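Local structure of probable protein phosphatase 2C 50 (Oryza sativa subsp. japonica, 5ZCG) at residues A[27-39]-A[91-103]. The protein is probably a magnesium-dependent serine/threonine phosphatase of the PP2C family, removing phosphate groups from phosphorylated protein substrates. The protein carries 5 engineered substitutions. Numbering follows the deposited sequence.
Sequences ADVPVRLLASRRD and LGEMGEVDMKEHW
Arg32 and Arg37 reach into the type I beta turn at 91-94 and the glycine after it, toward backbone carbonyls. Arg32 NH2 to Leu91 O is short and almost straight (2.6 Å, 178°), with the acceptor in the guanidinium plane. NH1 and NH2 of Arg32 also grip Gly95 O end-on, each at 2.9 Å and from the same face of its carbonyl plane. Bends at chi2 (-109°) and chi3 fold the Arg32 chain toward these acceptors. Arg37 NH1 lies suspiciously close to Met94 O, so that bond length is doubtful; its guanidinium lies against one face of that of Arg32, offset, with CZ of Arg37 3.5 Å above the Arg32 plane. Asp48 forms salt bridges with both arginines, which probably offsets their mutual repulsion. Arg38 N donates to Glu96 OE2 on its syn side (3.2 Å), and Trp103 NE1 to Leu33 O (3.1 Å), from above the carbonyl plane.

Apolar contacts centre on Trp103. Leu33 CD1 makes a CH-pi contact 3.6 Å from the centroid of the Trp103 six-membered ring, 11° off the normal, while Val29 CG1 meets the ring edge.

Together these contacts join the loop after strand 18-28 to the 67-91/99-118 helix connection and the first turn of helix 99-118, at the helical layer covering one sheet of the PP2C alpha-beta-beta-alpha sandwich.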
# COMPACT_ATOMS: atom_id res chain seq x y z
N ALA A 27 -24.11 3.02 -7.81
CA ALA A 27 -24.97 2.32 -6.87
C ALA A 27 -26.10 3.25 -6.44
O ALA A 27 -26.08 4.45 -6.73
CB ALA A 27 -24.20 1.83 -5.64
N ASP A 28 -27.06 2.67 -5.75
CA ASP A 28 -28.10 3.41 -5.04
C ASP A 28 -27.75 3.38 -3.56
O ASP A 28 -27.38 2.33 -3.03
CB ASP A 28 -29.48 2.81 -5.28
CG ASP A 28 -30.07 3.20 -6.62
OD1 ASP A 28 -29.56 4.14 -7.26
OD2 ASP A 28 -31.07 2.57 -7.03
N VAL A 29 -27.79 4.53 -2.91
CA VAL A 29 -27.52 4.57 -1.48
C VAL A 29 -28.82 4.25 -0.74
O VAL A 29 -29.84 4.90 -1.00
CB VAL A 29 -26.96 5.94 -1.05
CG1 VAL A 29 -27.11 6.14 0.45
CG2 VAL A 29 -25.51 6.05 -1.47
N PRO A 30 -28.83 3.26 0.15
CA PRO A 30 -30.02 3.05 0.99
C PRO A 30 -30.28 4.27 1.85
O PRO A 30 -29.42 4.68 2.65
CB PRO A 30 -29.66 1.82 1.82
CG PRO A 30 -28.52 1.17 1.09
CD PRO A 30 -27.77 2.28 0.44
N VAL A 31 -31.47 4.85 1.70
CA VAL A 31 -31.79 6.08 2.41
C VAL A 31 -31.87 5.84 3.92
O VAL A 31 -31.68 6.77 4.71
CB VAL A 31 -33.09 6.68 1.83
CG1 VAL A 31 -33.53 7.91 2.60
CG2 VAL A 31 -32.87 7.02 0.36
N ARG A 32 -32.11 4.59 4.33
CA ARG A 32 -32.07 4.22 5.74
C ARG A 32 -30.68 4.40 6.35
O ARG A 32 -30.54 4.24 7.57
CB ARG A 32 -32.54 2.77 5.93
CG ARG A 32 -34.03 2.56 5.62
CD ARG A 32 -34.83 2.30 6.88
NE ARG A 32 -34.66 0.93 7.35
CZ ARG A 32 -34.38 0.59 8.60
NH1 ARG A 32 -34.24 1.53 9.53
NH2 ARG A 32 -34.24 -0.69 8.93
N LEU A 33 -29.66 4.67 5.55
CA LEU A 33 -28.36 5.07 6.08
C LEU A 33 -28.24 6.57 6.31
O LEU A 33 -27.25 7.02 6.89
CB LEU A 33 -27.23 4.61 5.14
CG LEU A 33 -27.04 3.10 5.02
CD1 LEU A 33 -26.00 2.77 3.95
CD2 LEU A 33 -26.66 2.49 6.36
N LEU A 34 -29.23 7.36 5.87
CA LEU A 34 -29.18 8.81 5.99
C LEU A 34 -30.26 9.39 6.89
O LEU A 34 -30.04 10.45 7.48
CB LEU A 34 -29.30 9.46 4.60
CG LEU A 34 -28.27 9.01 3.56
CD1 LEU A 34 -28.52 9.68 2.22
CD2 LEU A 34 -26.85 9.30 4.04
N ALA A 35 -31.42 8.74 7.03
CA ALA A 35 -32.48 9.24 7.88
C ALA A 35 -33.30 8.07 8.40
O ALA A 35 -33.33 6.99 7.81
CB ALA A 35 -33.36 10.25 7.14
N SER A 36 -33.97 8.29 9.53
CA SER A 36 -34.66 7.18 10.17
C SER A 36 -35.93 6.82 9.39
O SER A 36 -36.51 7.64 8.67
CB SER A 36 -35.02 7.52 11.61
OG SER A 36 -36.23 8.25 11.68
N ARG A 37 -36.36 5.56 9.55
CA ARG A 37 -37.60 5.12 8.93
C ARG A 37 -38.80 5.86 9.50
O ARG A 37 -39.75 6.18 8.77
CB ARG A 37 -37.76 3.61 9.10
CG ARG A 37 -39.14 3.08 8.69
CD ARG A 37 -39.32 1.62 9.07
NE ARG A 37 -38.59 0.71 8.18
CZ ARG A 37 -37.88 -0.33 8.60
NH1 ARG A 37 -37.81 -0.61 9.90
NH2 ARG A 37 -37.25 -1.11 7.73
N ARG A 38 -38.77 6.15 10.81
CA ARG A 38 -39.88 6.85 11.45
C ARG A 38 -40.09 8.24 10.86
O ARG A 38 -41.23 8.64 10.55
CB ARG A 38 -39.60 6.93 12.96
CG ARG A 38 -40.12 8.17 13.67
CD ARG A 38 -39.42 8.35 15.01
NE ARG A 38 -38.16 9.08 14.89
CZ ARG A 38 -36.98 8.63 15.32
NH1 ARG A 38 -36.89 7.44 15.90
NH2 ARG A 38 -35.90 9.37 15.16
N ASP A 39 -39.00 8.99 10.66
CA ASP A 39 -39.11 10.36 10.18
C ASP A 39 -39.64 10.40 8.75
O ASP A 39 -40.45 11.27 8.40
CB ASP A 39 -37.76 11.06 10.28
CG ASP A 39 -37.31 11.23 11.72
OD1 ASP A 39 -38.18 11.49 12.58
OD2 ASP A 39 -36.10 11.10 12.00
N LEU A 91 -31.76 -4.09 5.52
CA LEU A 91 -32.34 -3.03 6.34
C LEU A 91 -33.85 -3.02 6.23
O LEU A 91 -34.53 -2.56 7.16
CB LEU A 91 -31.76 -1.68 5.95
CG LEU A 91 -30.35 -1.36 6.46
CD1 LEU A 91 -29.95 0.06 6.06
CD2 LEU A 91 -30.25 -1.55 7.97
N GLY A 92 -34.38 -3.52 5.12
CA GLY A 92 -35.83 -3.71 5.08
C GLY A 92 -36.34 -4.71 6.11
O GLY A 92 -37.55 -4.73 6.37
N GLU A 93 -35.46 -5.50 6.71
CA GLU A 93 -35.81 -6.47 7.75
C GLU A 93 -35.54 -5.97 9.17
O GLU A 93 -35.68 -6.75 10.11
CB GLU A 93 -35.05 -7.77 7.52
CG GLU A 93 -35.62 -8.65 6.42
CD GLU A 93 -34.81 -9.92 6.22
OE1 GLU A 93 -33.72 -10.03 6.82
OE2 GLU A 93 -35.27 -10.80 5.47
N MET A 94 -35.15 -4.71 9.34
CA MET A 94 -34.71 -4.22 10.65
C MET A 94 -35.48 -2.98 11.05
O MET A 94 -36.10 -2.31 10.21
CB MET A 94 -33.21 -3.91 10.65
CG MET A 94 -32.32 -5.10 10.33
SD MET A 94 -30.60 -4.61 10.09
CE MET A 94 -30.03 -5.91 9.00
N GLY A 95 -35.45 -2.67 12.34
CA GLY A 95 -36.04 -1.46 12.87
C GLY A 95 -35.09 -0.29 12.76
O GLY A 95 -34.28 -0.20 11.82
N GLU A 96 -35.15 0.61 13.74
CA GLU A 96 -34.23 1.73 13.75
C GLU A 96 -32.80 1.22 13.92
O GLU A 96 -32.55 0.15 14.48
CB GLU A 96 -34.59 2.73 14.85
CG GLU A 96 -35.89 3.49 14.60
CD GLU A 96 -36.03 4.04 13.18
OE1 GLU A 96 -35.01 4.48 12.60
OE2 GLU A 96 -37.16 4.03 12.65
N VAL A 97 -31.86 2.00 13.41
CA VAL A 97 -30.49 1.55 13.22
C VAL A 97 -29.53 2.68 13.57
O VAL A 97 -29.86 3.87 13.42
CB VAL A 97 -30.30 1.06 11.76
CG1 VAL A 97 -28.87 1.19 11.28
CG2 VAL A 97 -30.80 -0.38 11.62
N ASP A 98 -28.35 2.32 14.07
CA ASP A 98 -27.27 3.29 14.20
C ASP A 98 -26.61 3.41 12.83
O ASP A 98 -26.03 2.45 12.33
CB ASP A 98 -26.28 2.84 15.27
CG ASP A 98 -25.15 3.85 15.52
OD1 ASP A 98 -24.66 4.49 14.57
OD2 ASP A 98 -24.75 3.98 16.69
N MET A 99 -26.71 4.60 12.23
CA MET A 99 -26.34 4.74 10.83
C MET A 99 -24.83 4.75 10.64
O MET A 99 -24.32 4.14 9.70
CB MET A 99 -26.95 6.02 10.27
CG MET A 99 -28.44 6.07 10.40
SD MET A 99 -29.12 7.53 9.63
CE MET A 99 -30.59 6.80 8.97
N LYS A 100 -24.11 5.46 11.52
CA LYS A 100 -22.66 5.53 11.38
C LYS A 100 -22.04 4.15 11.53
O LYS A 100 -21.07 3.82 10.84
CB LYS A 100 -22.08 6.50 12.40
CG LYS A 100 -20.57 6.64 12.32
CD LYS A 100 -20.15 7.20 10.96
CE LYS A 100 -18.72 7.70 10.99
NZ LYS A 100 -17.76 6.62 11.33
N GLU A 101 -22.61 3.32 12.42
CA GLU A 101 -22.08 1.97 12.59
C GLU A 101 -22.25 1.15 11.32
O GLU A 101 -21.36 0.39 10.95
CB GLU A 101 -22.78 1.29 13.77
CG GLU A 101 -22.16 1.58 15.13
CD GLU A 101 -22.97 1.00 16.28
OE1 GLU A 101 -23.60 -0.06 16.10
OE2 GLU A 101 -22.98 1.62 17.36
N HIS A 102 -23.38 1.32 10.63
CA HIS A 102 -23.59 0.55 9.41
C HIS A 102 -22.76 1.08 8.24
O HIS A 102 -22.32 0.29 7.40
CB HIS A 102 -25.07 0.52 9.06
CG HIS A 102 -25.83 -0.50 9.84
ND1 HIS A 102 -26.26 -1.69 9.30
CD2 HIS A 102 -26.20 -0.53 11.15
CE1 HIS A 102 -26.89 -2.40 10.23
NE2 HIS A 102 -26.86 -1.71 11.36
N TRP A 103 -22.53 2.39 8.17
CA TRP A 103 -21.58 2.90 7.18
C TRP A 103 -20.20 2.31 7.43
O TRP A 103 -19.54 1.82 6.50
CB TRP A 103 -21.52 4.43 7.24
CG TRP A 103 -22.61 5.12 6.46
CD1 TRP A 103 -23.57 5.95 6.96
CD2 TRP A 103 -22.83 5.05 5.05
NE1 TRP A 103 -24.39 6.40 5.95
CE2 TRP A 103 -23.95 5.86 4.76
CE3 TRP A 103 -22.20 4.38 3.99
CZ2 TRP A 103 -24.45 6.03 3.47
CZ3 TRP A 103 -22.69 4.54 2.71
CH2 TRP A 103 -23.81 5.36 2.46